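Local atomic coordinates of putative flagellar protein FliS (PDB entry 4YOK), a protein that is of unknown function, despite its name, and joins a transthyretin-like N-terminal domain to a C-terminal domain of the E-set class. Residues E107-T112 and L181-G186; L138-F143 and V176-L181; N148-Q153 and N172-K177. All coordinates share one frame; numbering follows the deposited sequence.

Contact 1: residues E107-T112 and L181-G186; sequences EQLSVT and LYARVG
Leu109 and Val111 on one sheet meet Leu181, Ala183 and Val185 on the other where the two layers of a beta sandwich face each other in the C-terminal domain. The strand segments 107-111 and 182-186 come within 7.6 Å of each other and cross at 134°, without a hydrogen bond between them. At this spacing cohesion comes from interleaved apolar side chains.

Leu109 is the main wedge. Its CG, anti to the carbonyl carbon (chi1 -44°), is carried toward strand 182-186, and the fork there sends one methyl to Ala183 and the other to Val185. Leu109 CD1 lies 4.0 Å from Ala183 CB and also reaches the backbone of the next residue, 3.9 Å from Arg184 N. Leu109 CD2 comes to 3.7 Å from Val185 CG1, the two side chains crossing at a slant. The small Ala183 suits the place opposite, because its single methyl lets the branched leucine come down almost onto the strand.

Two antiparallel sheets packed face to face, here of three and four strands, are consistent with the immunoglobulin-like sandwich of E-set domains. Strand 102-111 is the outermost member of the three-stranded layer, whereas strand 182-189 runs between 131-139 and 196-202 in the four-stranded one. Alternation along each strand points the CB atoms of Leu109 and Val111 toward the facing sheet and turns those of Ser110 and Arg184 away. The guanidinium of Arg184 is held elsewhere, by the carbonyl oxygens of Ser198, Ala144 and Leu25.

Towards the end of strand 102-111 the packing thins. Val111 CG2 and Leu181 CD2 meet tip to tip at 3.9 Å, and Leu138 and Leu203 also touch Val111. Beta-branched valine is at home in an extended backbone, and Leu181, with CG anti to the backbone N (chi1 -166°), extends CD2 to meet it.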
ATOM      1  N   GLU A 107      -6.112 -10.603  -9.853  1.00 22.08           N
ATOM      2  CA  GLU A 107      -6.686 -11.148  -8.610  1.00 21.78           C
ATOM      3  C   GLU A 107      -8.121 -11.586  -8.750  1.00 25.25           C
ATOM      4  O   GLU A 107      -8.964 -10.863  -9.291  1.00 25.83           O
ATOM      5  CB  GLU A 107      -6.623 -10.139  -7.453  1.00 22.41           C
ATOM      6  CG  GLU A 107      -5.242  -9.569  -7.227  1.00 36.50           C
ATOM      7  CD  GLU A 107      -5.041  -8.212  -7.875  1.00 47.90           C
ATOM      8  OE1 GLU A 107      -5.690  -7.940  -8.908  1.00 33.64           O
ATOM      9  OE2 GLU A 107      -4.214  -7.427  -7.361  1.00 48.76           O
ATOM     10  N   GLN A 108      -8.403 -12.770  -8.223  1.00 20.70           N
ATOM     11  CA  GLN A 108      -9.756 -13.319  -8.145  1.00 20.62           C
ATOM     12  C   GLN A 108      -9.944 -13.808  -6.716  1.00 23.39           C
ATOM     13  O   GLN A 108      -9.330 -14.804  -6.317  1.00 21.39           O
ATOM     14  CB  GLN A 108     -10.002 -14.415  -9.189  1.00 22.92           C
ATOM     15  CG  GLN A 108     -10.433 -13.844 -10.553  1.00 37.70           C
ATOM     16  CD  GLN A 108     -11.775 -13.122 -10.510  1.00 69.81           C
ATOM     17  OE1 GLN A 108     -11.929 -12.015 -11.048  1.00 66.05           O
ATOM     18  NE2 GLN A 108     -12.773 -13.714  -9.844  1.00 65.34           N
ATOM     19  N   LEU A 109     -10.685 -13.025  -5.918  1.00 20.55           N
ATOM     20  CA  LEU A 109     -10.903 -13.304  -4.488  1.00 19.89           C
ATOM     21  C   LEU A 109     -12.359 -13.630  -4.229  1.00 26.30           C
ATOM     22  O   LEU A 109     -13.246 -12.917  -4.690  1.00 25.07           O
ATOM     23  CB  LEU A 109     -10.461 -12.117  -3.604  1.00 18.97           C
ATOM     24  CG  LEU A 109      -9.105 -11.449  -3.959  1.00 22.29           C
ATOM     25  CD1 LEU A 109      -8.812 -10.293  -3.007  1.00 22.68           C
ATOM     26  CD2 LEU A 109      -7.929 -12.473  -3.926  1.00 23.46           C
ATOM     27  N   SER A 110     -12.608 -14.698  -3.475  1.00 21.36           N
ATOM     28  CA  SER A 110     -13.984 -15.098  -3.182  1.00 22.00           C
ATOM     29  C   SER A 110     -14.042 -15.874  -1.875  1.00 26.23           C
ATOM     30  O   SER A 110     -12.995 -16.320  -1.367  1.00 23.86           O
ATOM     31  CB  SER A 110     -14.549 -15.936  -4.328  1.00 25.72           C
ATOM     32  OG  SER A 110     -13.740 -17.083  -4.533  1.00 30.80           O
ATOM     33  N   VAL A 111     -15.256 -16.044  -1.335  1.00 21.86           N
ATOM     34  CA  VAL A 111     -15.458 -16.795  -0.106  1.00 22.40           C
ATOM     35  C   VAL A 111     -16.637 -17.730  -0.277  1.00 28.83           C
ATOM     36  O   VAL A 111     -17.651 -17.357  -0.870  1.00 28.27           O
ATOM     37  CB  VAL A 111     -15.598 -15.972   1.213  1.00 26.59           C
ATOM     38  CG1 VAL A 111     -14.333 -15.185   1.547  1.00 25.30           C
ATOM     39  CG2 VAL A 111     -16.843 -15.075   1.235  1.00 27.74           C
ATOM     40  N   THR A 112     -16.502 -18.931   0.259  1.00 28.19           N
ATOM     41  CA  THR A 112     -17.580 -19.906   0.368  1.00 28.66           C
ATOM     42  C   THR A 112     -17.918 -19.968   1.866  1.00 34.11           C
ATOM     43  O   THR A 112     -17.455 -19.119   2.633  1.00 33.84           O
ATOM     44  CB  THR A 112     -17.185 -21.267  -0.238  1.00 33.43           C
ATOM     45  OG1 THR A 112     -16.215 -21.881   0.621  1.00 28.12           O
ATOM     46  CG2 THR A 112     -16.682 -21.152  -1.675  1.00 31.19           C
ATOM     47  N   LEU A 181     -18.348  -7.560   4.041  1.00 22.95           N
ATOM     48  CA  LEU A 181     -17.102  -8.315   4.044  1.00 21.75           C
ATOM     49  C   LEU A 181     -16.225  -7.874   2.892  1.00 22.41           C
ATOM     50  O   LEU A 181     -16.681  -7.799   1.741  1.00 21.45           O
ATOM     51  CB  LEU A 181     -17.395  -9.836   3.970  1.00 23.04           C
ATOM     52  CG  LEU A 181     -16.237 -10.784   4.289  1.00 27.31           C
ATOM     53  CD1 LEU A 181     -15.873 -10.738   5.790  1.00 26.71           C
ATOM     54  CD2 LEU A 181     -16.575 -12.219   3.854  1.00 30.05           C
ATOM     55  N   TYR A 182     -14.962  -7.588   3.203  1.00 18.56           N
ATOM     56  CA  TYR A 182     -13.976  -7.104   2.227  1.00 16.75           C
ATOM     57  C   TYR A 182     -12.762  -8.019   2.214  1.00 20.89           C
ATOM     58  O   TYR A 182     -12.371  -8.520   3.265  1.00 20.75           O
ATOM     59  CB  TYR A 182     -13.554  -5.668   2.580  1.00 17.64           C
ATOM     60  CG  TYR A 182     -14.676  -4.655   2.532  1.00 19.04           C
ATOM     61  CD1 TYR A 182     -15.569  -4.522   3.591  1.00 20.64           C
ATOM     62  CD2 TYR A 182     -14.821  -3.795   1.443  1.00 19.69           C
ATOM     63  CE1 TYR A 182     -16.593  -3.578   3.561  1.00 21.53           C
ATOM     64  CE2 TYR A 182     -15.837  -2.835   1.409  1.00 20.55           C
ATOM     65  CZ  TYR A 182     -16.711  -2.724   2.477  1.00 26.13           C
ATOM     66  OH  TYR A 182     -17.713  -1.775   2.468  1.00 28.59           O
ATOM     67  N   ALA A 183     -12.191  -8.275   1.034  1.00 18.24           N
ATOM     68  CA  ALA A 183     -11.042  -9.164   0.903  1.00 17.28           C
ATOM     69  C   ALA A 183      -9.853  -8.423   0.345  1.00 19.06           C
ATOM     70  O   ALA A 183     -10.009  -7.427  -0.375  1.00 18.34           O
ATOM     71  CB  ALA A 183     -11.383 -10.354   0.007  1.00 18.60           C
ATOM     72  N   ARG A 184      -8.657  -8.939   0.640  1.00 15.89           N
ATOM     73  CA  ARG A 184      -7.412  -8.372   0.124  1.00 14.78           C
ATOM     74  C   ARG A 184      -6.319  -9.427   0.189  1.00 18.33           C
ATOM     75  O   ARG A 184      -6.370 -10.337   1.033  1.00 17.06           O
ATOM     76  CB  ARG A 184      -6.995  -7.111   0.939  1.00 13.95           C
ATOM     77  CG  ARG A 184      -6.193  -6.096   0.128  1.00 16.15           C
ATOM     78  CD  ARG A 184      -5.796  -4.895   0.994  1.00 17.74           C
ATOM     79  NE  ARG A 184      -5.359  -3.732   0.204  1.00 17.88           N
ATOM     80  CZ  ARG A 184      -4.716  -2.678   0.705  1.00 23.28           C
ATOM     81  NH1 ARG A 184      -4.420  -2.625   2.001  1.00 14.62           N
ATOM     82  NH2 ARG A 184      -4.337  -1.679  -0.093  1.00 15.72           N
ATOM     83  N   VAL A 185      -5.299  -9.284  -0.656  1.00 14.56           N
ATOM     84  CA  VAL A 185      -4.142 -10.168  -0.541  1.00 15.17           C
ATOM     85  C   VAL A 185      -2.903  -9.277  -0.382  1.00 18.22           C
ATOM     86  O   VAL A 185      -2.908  -8.135  -0.863  1.00 16.17           O
ATOM     87  CB  VAL A 185      -3.975 -11.232  -1.647  1.00 20.74           C
ATOM     88  CG1 VAL A 185      -5.086 -12.289  -1.563  1.00 21.76           C
ATOM     89  CG2 VAL A 185      -3.898 -10.610  -3.040  1.00 21.06           C
ATOM     90  N   GLY A 186      -1.896  -9.795   0.306  1.00 15.69           N
ATOM     91  CA  GLY A 186      -0.649  -9.065   0.532  1.00 16.25           C
ATOM     92  C   GLY A 186       0.570  -9.907   0.228  1.00 18.78           C
ATOM     93  O   GLY A 186       0.524 -11.130   0.358  1.00 17.04           O
TER

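Contact 2: residues L138-F143 and V176-L181; sequences LSKTQF and VKAKAL
Ser139 and Lys140 lie against Ala180 and Leu181 through a pair of reciprocal CA-H...O contacts, with no conventional hydrogen bond between the two segments. Leu181 CA approaches Ser139 O at 3.5 Å, with an angle of 141° at the hydrogen, and Lys140 CA approaches Ala180 O at 3.4 Å with 151°. Each chain thus offers the other a carbonyl oxygen and an alpha hydrogen, interactions that are weak and electrostatic. The backbones run close here, the CA atoms of Lys140 and Leu181 being 4.9 Å apart. A small residue suits this tight passage: Ala180 CB rests 3.9 Å from Lys140 O.

Side chains add apolar contacts at the exposed rim and on the buried side. Lys140 uses its aliphatic part, Lys140 CG packing on Ala178 CB at 3.9 Å, while its chain bends further out at chi3. Its ammonium group has a long, weak ion pair with Glu174, so the exposed lysine combines a greasy stem with a charged end. On the buried side the side chains of Leu138 and Leu181 cross at a slant, Leu138 CD2 4.1 Å from Leu181 CD2, and Leu181 CD1 sits 3.8 Å from Ser139 O.

Beyond the contact, segment 138-143 leaves its strand through two successive ST turns. Ser139 OG accepts from Thr141 N at 3.1 Å, and Thr141 OG1 does the same for Phe143 N; short beta-hydroxy side chains are what such turns require.

The two chains meet at the end of the sandwich, where strand 131-139 finishes and the link from helix 173-177 into strand 182-189 arrives. Regular sheet pairing begins immediately afterwards, in the backbone hydrogen bonding of Ser139 with Tyr182, while on its other side strand 131-139 pairs through Leu138 with Leu150 and Tyr151.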
ATOM      1  N   LEU A 138      -9.395 -10.834   5.314  1.00 14.44           N
ATOM      2  CA  LEU A 138     -10.797 -10.433   5.274  1.00 16.04           C
ATOM      3  C   LEU A 138     -11.013  -9.357   6.329  1.00 19.14           C
ATOM      4  O   LEU A 138     -10.379  -9.395   7.391  1.00 18.02           O
ATOM      5  CB  LEU A 138     -11.790 -11.590   5.494  1.00 16.23           C
ATOM      6  CG  LEU A 138     -11.823 -12.691   4.419  1.00 20.38           C
ATOM      7  CD1 LEU A 138     -12.546 -13.939   4.941  1.00 20.03           C
ATOM      8  CD2 LEU A 138     -12.499 -12.196   3.131  1.00 18.94           C
ATOM      9  N   SER A 139     -11.890  -8.401   6.032  1.00 15.98           N
ATOM     10  CA  SER A 139     -12.225  -7.342   6.973  1.00 14.56           C
ATOM     11  C   SER A 139     -13.726  -7.064   6.932  1.00 20.52           C
ATOM     12  O   SER A 139     -14.340  -7.256   5.881  1.00 19.89           O
ATOM     13  CB  SER A 139     -11.447  -6.067   6.613  1.00 16.57           C
ATOM     14  OG  SER A 139     -11.831  -4.998   7.468  1.00 20.32           O
ATOM     15  N   LYS A 140     -14.311  -6.598   8.056  1.00 18.42           N
ATOM     16  CA  LYS A 140     -15.702  -6.121   8.141  1.00 19.31           C
ATOM     17  C   LYS A 140     -15.848  -4.710   7.546  1.00 21.40           C
ATOM     18  O   LYS A 140     -16.977  -4.206   7.445  1.00 21.63           O
ATOM     19  CB  LYS A 140     -16.150  -6.006   9.622  1.00 23.89           C
ATOM     20  CG  LYS A 140     -16.445  -7.300  10.334  1.00 42.84           C
ATOM     21  CD  LYS A 140     -17.155  -7.039  11.663  1.00 46.96           C
ATOM     22  CE  LYS A 140     -16.264  -6.500  12.758  1.00 58.15           C
ATOM     23  NZ  LYS A 140     -16.844  -6.741  14.107  1.00 71.27           N
ATOM     24  N   THR A 141     -14.715  -4.006   7.361  1.00 17.66           N
ATOM     25  CA  THR A 141     -14.695  -2.612   6.892  1.00 17.29           C
ATOM     26  C   THR A 141     -13.898  -2.468   5.610  1.00 19.18           C
ATOM     27  O   THR A 141     -13.195  -3.394   5.206  1.00 17.88           O
ATOM     28  CB  THR A 141     -14.121  -1.646   7.977  1.00 22.38           C
ATOM     29  OG1 THR A 141     -12.698  -1.683   7.934  1.00 22.80           O
ATOM     30  CG2 THR A 141     -14.635  -1.941   9.394  1.00 21.76           C
ATOM     31  N   GLN A 142     -13.958  -1.259   4.998  1.00 18.03           N
ATOM     32  CA  GLN A 142     -13.217  -0.916   3.768  1.00 17.69           C
ATOM     33  C   GLN A 142     -11.713  -0.980   3.982  1.00 20.58           C
ATOM     34  O   GLN A 142     -10.964  -0.958   3.005  1.00 21.20           O
ATOM     35  CB  GLN A 142     -13.569   0.515   3.306  1.00 19.21           C
ATOM     36  CG  GLN A 142     -15.027   0.767   2.999  1.00 36.63           C
ATOM     37  CD  GLN A 142     -15.344   2.249   3.037  1.00 64.22           C
ATOM     38  OE1 GLN A 142     -14.457   3.120   3.050  1.00 63.45           O
ATOM     39  NE2 GLN A 142     -16.622   2.567   3.093  1.00 55.07           N
ATOM     40  N   PHE A 143     -11.260  -1.000   5.260  1.00 16.68           N
ATOM     41  CA  PHE A 143      -9.816  -1.083   5.552  1.00 16.30           C
ATOM     42  C   PHE A 143      -9.404  -2.520   5.826  1.00 20.26           C
ATOM     43  O   PHE A 143      -9.965  -3.169   6.721  1.00 20.72           O
ATOM     44  CB  PHE A 143      -9.444  -0.195   6.763  1.00 18.30           C
ATOM     45  CG  PHE A 143      -9.559   1.279   6.456  1.00 20.12           C
ATOM     46  CD1 PHE A 143      -8.527   1.954   5.806  1.00 23.52           C
ATOM     47  CD2 PHE A 143     -10.702   1.991   6.803  1.00 23.12           C
ATOM     48  CE1 PHE A 143      -8.636   3.317   5.515  1.00 24.88           C
ATOM     49  CE2 PHE A 143     -10.815   3.354   6.503  1.00 26.91           C
ATOM     50  CZ  PHE A 143      -9.775   4.010   5.864  1.00 24.79           C
ATOM     51  N   VAL A 176     -19.147 -15.049   9.561  1.00 21.03           N
ATOM     52  CA  VAL A 176     -20.566 -15.389   9.406  1.00 21.71           C
ATOM     53  C   VAL A 176     -21.447 -14.198   9.887  1.00 27.35           C
ATOM     54  O   VAL A 176     -22.424 -13.848   9.225  1.00 27.93           O
ATOM     55  CB  VAL A 176     -20.907 -16.710  10.143  1.00 25.97           C
ATOM     56  CG1 VAL A 176     -22.395 -17.063  10.008  1.00 27.26           C
ATOM     57  CG2 VAL A 176     -20.043 -17.863   9.631  1.00 25.21           C
ATOM     58  N   LYS A 177     -21.044 -13.541  10.995  1.00 24.41           N
ATOM     59  CA  LYS A 177     -21.756 -12.401  11.611  1.00 25.31           C
ATOM     60  C   LYS A 177     -21.606 -11.073  10.862  1.00 27.42           C
ATOM     61  O   LYS A 177     -22.419 -10.172  11.064  1.00 27.08           O
ATOM     62  CB  LYS A 177     -21.218 -12.175  13.033  1.00 27.70           C
ATOM     63  CG  LYS A 177     -21.844 -13.045  14.117  1.00 35.05           C
ATOM     64  CD  LYS A 177     -20.949 -13.164  15.370  1.00 41.69           C
ATOM     65  CE  LYS A 177     -20.638 -11.845  16.053  1.00 54.15           C
ATOM     66  NZ  LYS A 177     -19.968 -12.046  17.364  1.00 64.97           N
ATOM     67  N   ALA A 178     -20.521 -10.912  10.105  1.00 24.52           N
ATOM     68  CA  ALA A 178     -20.191  -9.662   9.410  1.00 24.04           C
ATOM     69  C   ALA A 178     -21.321  -9.191   8.463  1.00 28.18           C
ATOM     70  O   ALA A 178     -21.764  -9.969   7.635  1.00 29.07           O
ATOM     71  CB  ALA A 178     -18.893  -9.843   8.636  1.00 23.09           C
ATOM     72  N   LYS A 179     -21.762  -7.924   8.575  1.00 24.42           N
ATOM     73  CA  LYS A 179     -22.808  -7.394   7.679  1.00 26.12           C
ATOM     74  C   LYS A 179     -22.206  -6.993   6.336  1.00 30.30           C
ATOM     75  O   LYS A 179     -22.906  -6.959   5.328  1.00 33.26           O
ATOM     76  CB  LYS A 179     -23.567  -6.221   8.306  1.00 29.32           C
ATOM     77  CG  LYS A 179     -24.407  -6.648   9.497  1.00 37.83           C
ATOM     78  CD  LYS A 179     -25.276  -5.517  10.010  1.00 45.74           C
ATOM     79  CE  LYS A 179     -25.800  -5.816  11.393  1.00 58.16           C
ATOM     80  NZ  LYS A 179     -26.519  -4.650  11.974  1.00 72.11           N
ATOM     81  N   ALA A 180     -20.923  -6.687   6.327  1.00 23.17           N
ATOM     82  CA  ALA A 180     -20.170  -6.359   5.115  1.00 22.14           C
ATOM     83  C   ALA A 180     -18.870  -7.104   5.186  1.00 25.39           C
ATOM     84  O   ALA A 180     -18.348  -7.279   6.287  1.00 23.93           O
ATOM     85  CB  ALA A 180     -19.930  -4.856   5.011  1.00 22.67           C
ATOM     86  N   LEU A 181     -18.348  -7.560   4.041  1.00 22.95           N
ATOM     87  CA  LEU A 181     -17.102  -8.315   4.044  1.00 21.75           C
ATOM     88  C   LEU A 181     -16.225  -7.874   2.892  1.00 22.41           C
ATOM     89  O   LEU A 181     -16.681  -7.799   1.741  1.00 21.45           O
ATOM     90  CB  LEU A 181     -17.395  -9.836   3.970  1.00 23.04           C
ATOM     91  CG  LEU A 181     -16.237 -10.784   4.289  1.00 27.31           C
ATOM     92  CD1 LEU A 181     -15.873 -10.738   5.790  1.00 26.71           C
ATOM     93  CD2 LEU A 181     -16.575 -12.219   3.854  1.00 30.05           C
TER

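Contact 3: residues N148-Q153 and N172-K177; sequences NNLYRQ and NTEIVK
Leu150, Tyr151 and Ile175 carry the contact between a classic beta bulge and a short helix. Leu150 and Tyr151 form the bulge, both facing Leu138 of the neighbouring strand 131-139. The extra residue lets two successive side chains at the start of edge strand 151-155, Leu150 just ahead of it, bear on helix 173-177, where regular alternation would turn one of them away.

Leu150 lies across the first helical turn. Its CG is anti to the backbone N (chi1 -163°), which carries the methyls out over Glu174. Leu150 CD2 sits 3.6 Å from Glu174 O, and Leu150 CG packs on Glu174 CB at 3.8 Å, the two side chains crossing at about a right angle. A branched leucine can thus cover both the backbone and the aliphatic base of the glutamate, whose chain bends at chi2 (-54°), with OE1 still close to a leucine methyl.

Ile175, the buried residue of the contact, packs on Tyr151. Ile175 CD1 stretches to 3.8 Å from Tyr151 CB, approaching the ring obliquely; this delta methyl gives isoleucine the reach it needs here, and Leu138 and Ile169 also touch the residue. At the ring edge, near its plane, Asn172 ND2 lies 3.8 Å from Tyr151 CD1, with amide and ring planes 73° apart.

Asn172 serves the helix with its other atom. As N-cap, Asn172 OD1 accepts from Ile175 N at 3.2 Å, a role suited to asparagine because a short side chain can fold back on the first turn. The same bond ties the residue that touches the tyrosine edge to the one that packs beside it. Within the helix, Lys177 NZ forms a salt bridge with Glu174 OE2 at 2.9 Å, meeting it on the syn side and somewhat out of the carboxylate plane.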
ATOM      1  N   ASN A 148      -5.018  -4.701  10.381  1.00 23.29           N
ATOM      2  CA  ASN A 148      -6.442  -4.403  10.396  1.00 22.73           C
ATOM      3  C   ASN A 148      -7.205  -5.406   9.603  1.00 22.84           C
ATOM      4  O   ASN A 148      -7.334  -5.272   8.401  1.00 22.11           O
ATOM      5  CB  ASN A 148      -6.703  -2.997   9.857  1.00 25.39           C
ATOM      6  CG  ASN A 148      -6.081  -1.938  10.703  1.00 41.95           C
ATOM      7  OD1 ASN A 148      -4.894  -1.613  10.554  1.00 36.57           O
ATOM      8  ND2 ASN A 148      -6.850  -1.442  11.660  1.00 31.39           N
ATOM      9  N   ASN A 149      -7.738  -6.408  10.277  1.00 18.93           N
ATOM     10  CA  ASN A 149      -8.503  -7.442   9.615  1.00 19.43           C
ATOM     11  C   ASN A 149      -9.287  -8.254  10.639  1.00 23.50           C
ATOM     12  O   ASN A 149      -8.978  -8.215  11.831  1.00 22.68           O
ATOM     13  CB  ASN A 149      -7.537  -8.358   8.816  1.00 16.29           C
ATOM     14  CG  ASN A 149      -6.526  -9.072   9.691  1.00 28.79           C
ATOM     15  OD1 ASN A 149      -6.889  -9.993  10.418  1.00 18.86           O
ATOM     16  ND2 ASN A 149      -5.244  -8.677   9.643  1.00 19.34           N
ATOM     17  N   LEU A 150     -10.250  -9.029  10.148  1.00 21.77           N
ATOM     18  CA  LEU A 150     -11.076  -9.955  10.909  1.00 24.22           C
ATOM     19  C   LEU A 150     -10.523 -11.383  10.789  1.00 25.55           C
ATOM     20  O   LEU A 150     -10.793 -12.247  11.633  1.00 26.45           O
ATOM     21  CB  LEU A 150     -12.492  -9.868  10.306  1.00 26.48           C
ATOM     22  CG  LEU A 150     -13.620 -10.400  11.129  1.00 34.36           C
ATOM     23  CD1 LEU A 150     -13.953  -9.448  12.255  1.00 36.65           C
ATOM     24  CD2 LEU A 150     -14.850 -10.585  10.261  1.00 38.80           C
ATOM     25  N   TYR A 151      -9.784 -11.649   9.699  1.00 19.16           N
ATOM     26  CA  TYR A 151      -9.202 -12.958   9.410  1.00 18.37           C
ATOM     27  C   TYR A 151      -7.932 -12.760   8.609  1.00 18.00           C
ATOM     28  O   TYR A 151      -7.915 -11.942   7.681  1.00 17.02           O
ATOM     29  CB  TYR A 151     -10.192 -13.843   8.604  1.00 19.58           C
ATOM     30  CG  TYR A 151      -9.601 -15.172   8.179  1.00 18.25           C
ATOM     31  CD1 TYR A 151      -9.680 -16.288   9.010  1.00 20.03           C
ATOM     32  CD2 TYR A 151      -8.958 -15.315   6.950  1.00 17.87           C
ATOM     33  CE1 TYR A 151      -9.114 -17.506   8.643  1.00 20.53           C
ATOM     34  CE2 TYR A 151      -8.397 -16.540   6.562  1.00 17.65           C
ATOM     35  CZ  TYR A 151      -8.463 -17.626   7.422  1.00 25.73           C
ATOM     36  OH  TYR A 151      -7.922 -18.844   7.076  1.00 23.33           O
ATOM     37  N   ARG A 152      -6.888 -13.533   8.957  1.00 14.83           N
ATOM     38  CA  ARG A 152      -5.610 -13.489   8.269  1.00 14.05           C
ATOM     39  C   ARG A 152      -5.044 -14.886   8.240  1.00 19.48           C
ATOM     40  O   ARG A 152      -5.034 -15.556   9.278  1.00 18.07           O
ATOM     41  CB  ARG A 152      -4.626 -12.515   8.985  1.00 14.29           C
ATOM     42  CG  ARG A 152      -3.195 -12.566   8.402  1.00 16.67           C
ATOM     43  CD  ARG A 152      -2.287 -11.510   9.043  1.00 14.22           C
ATOM     44  NE  ARG A 152      -0.874 -11.841   8.844  1.00 21.24           N
ATOM     45  CZ  ARG A 152       0.134 -11.183   9.415  1.00 28.99           C
ATOM     46  NH1 ARG A 152      -0.102 -10.119  10.174  1.00 20.98           N
ATOM     47  NH2 ARG A 152       1.385 -11.589   9.238  1.00 24.81           N
ATOM     48  N   GLN A 153      -4.563 -15.313   7.068  1.00 16.92           N
ATOM     49  CA  GLN A 153      -3.857 -16.595   6.933  1.00 17.05           C
ATOM     50  C   GLN A 153      -2.612 -16.350   6.106  1.00 20.86           C
ATOM     51  O   GLN A 153      -2.722 -15.863   4.976  1.00 19.74           O
ATOM     52  CB  GLN A 153      -4.742 -17.690   6.303  1.00 18.30           C
ATOM     53  CG  GLN A 153      -3.996 -19.055   6.149  1.00 21.00           C
ATOM     54  CD  GLN A 153      -3.646 -19.675   7.485  1.00 24.60           C
ATOM     55  OE1 GLN A 153      -4.450 -19.689   8.419  1.00 22.14           O
ATOM     56  NE2 GLN A 153      -2.409 -20.092   7.642  1.00 24.31           N
ATOM     57  N   ASN A 172     -15.263 -19.871  11.834  1.00 29.66           N
ATOM     58  CA  ASN A 172     -15.008 -18.467  12.177  1.00 27.52           C
ATOM     59  C   ASN A 172     -16.345 -17.714  12.201  1.00 30.94           C
ATOM     60  O   ASN A 172     -16.895 -17.359  11.136  1.00 28.85           O
ATOM     61  CB  ASN A 172     -14.022 -17.817  11.202  1.00 23.27           C
ATOM     62  CG  ASN A 172     -13.533 -16.470  11.660  1.00 38.30           C
ATOM     63  OD1 ASN A 172     -14.309 -15.548  11.948  1.00 29.71           O
ATOM     64  ND2 ASN A 172     -12.235 -16.334  11.765  1.00 25.00           N
ATOM     65  N   THR A 173     -16.866 -17.490  13.432  1.00 27.70           N
ATOM     66  CA  THR A 173     -18.152 -16.844  13.709  1.00 28.72           C
ATOM     67  C   THR A 173     -18.183 -15.382  13.329  1.00 31.30           C
ATOM     68  O   THR A 173     -19.251 -14.894  12.969  1.00 31.76           O
ATOM     69  CB  THR A 173     -18.551 -17.002  15.197  1.00 41.31           C
ATOM     70  OG1 THR A 173     -17.514 -16.483  16.037  1.00 41.27           O
ATOM     71  CG2 THR A 173     -18.865 -18.441  15.567  1.00 40.53           C
ATOM     72  N   GLU A 174     -17.038 -14.674  13.407  1.00 26.84           N
ATOM     73  CA  GLU A 174     -16.963 -13.247  13.059  1.00 26.15           C
ATOM     74  C   GLU A 174     -17.257 -13.017  11.570  1.00 25.90           C
ATOM     75  O   GLU A 174     -17.961 -12.069  11.236  1.00 25.99           O
ATOM     76  CB  GLU A 174     -15.584 -12.666  13.432  1.00 27.15           C
ATOM     77  CG  GLU A 174     -15.410 -12.463  14.934  1.00 38.90           C
ATOM     78  CD  GLU A 174     -16.488 -11.629  15.607  1.00 62.20           C
ATOM     79  OE1 GLU A 174     -16.647 -10.443  15.233  1.00 70.13           O
ATOM     80  OE2 GLU A 174     -17.186 -12.168  16.495  1.00 52.79           O
ATOM     81  N   ILE A 175     -16.757 -13.913  10.684  1.00 21.43           N
ATOM     82  CA  ILE A 175     -17.009 -13.821   9.231  1.00 21.79           C
ATOM     83  C   ILE A 175     -18.539 -14.014   8.955  1.00 24.10           C
ATOM     84  O   ILE A 175     -19.140 -13.217   8.239  1.00 23.16           O
ATOM     85  CB  ILE A 175     -16.128 -14.855   8.440  1.00 24.14           C
ATOM     86  CG1 ILE A 175     -14.627 -14.421   8.482  1.00 23.36           C
ATOM     87  CG2 ILE A 175     -16.622 -14.984   6.963  1.00 24.87           C
ATOM     88  CD1 ILE A 175     -13.617 -15.494   8.151  1.00 22.85           C
ATOM     89  N   VAL A 176     -19.147 -15.049   9.561  1.00 21.03           N
ATOM     90  CA  VAL A 176     -20.566 -15.389   9.406  1.00 21.71           C
ATOM     91  C   VAL A 176     -21.447 -14.198   9.887  1.00 27.35           C
ATOM     92  O   VAL A 176     -22.424 -13.848   9.225  1.00 27.93           O
ATOM     93  CB  VAL A 176     -20.907 -16.710  10.143  1.00 25.97           C
ATOM     94  CG1 VAL A 176     -22.395 -17.063  10.008  1.00 27.26           C
ATOM     95  CG2 VAL A 176     -20.043 -17.863   9.631  1.00 25.21           C
ATOM     96  N   LYS A 177     -21.044 -13.541  10.995  1.00 24.41           N
ATOM     97  CA  LYS A 177     -21.756 -12.401  11.611  1.00 25.31           C
ATOM     98  C   LYS A 177     -21.606 -11.073  10.862  1.00 27.42           C
ATOM     99  O   LYS A 177     -22.419 -10.172  11.064  1.00 27.08           O
ATOM    100  CB  LYS A 177     -21.218 -12.175  13.033  1.00 27.70           C
ATOM    101  CG  LYS A 177     -21.844 -13.045  14.117  1.00 35.05           C
ATOM    102  CD  LYS A 177     -20.949 -13.164  15.370  1.00 41.69           C
ATOM    103  CE  LYS A 177     -20.638 -11.845  16.053  1.00 54.15           C
ATOM    104  NZ  LYS A 177     -19.968 -12.046  17.364  1.00 64.97           N
TER

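Overall arrangement
All three contacts lie in the C-terminal domain, on the same side of the chain's centre, and no active site is known to which they could be related. Contacts 2 and 3 are the closest pair, with centres about 8 Å apart; they share Val176 and Lys177 and are joined by Leu138 O to Leu150 N at 2.8 Å, probably a hydrogen bond. The centre of contact 1 is about 11 Å from that of contact 2 and about 12 Å from that of contact 3. Leu181 belongs to contacts 1 and 2, and Leu181 CD2 also packs 4.2 Å from Ile175 CG2 of contact 3. Along the chain, both other contacts nest inside the loop closed by contact 1.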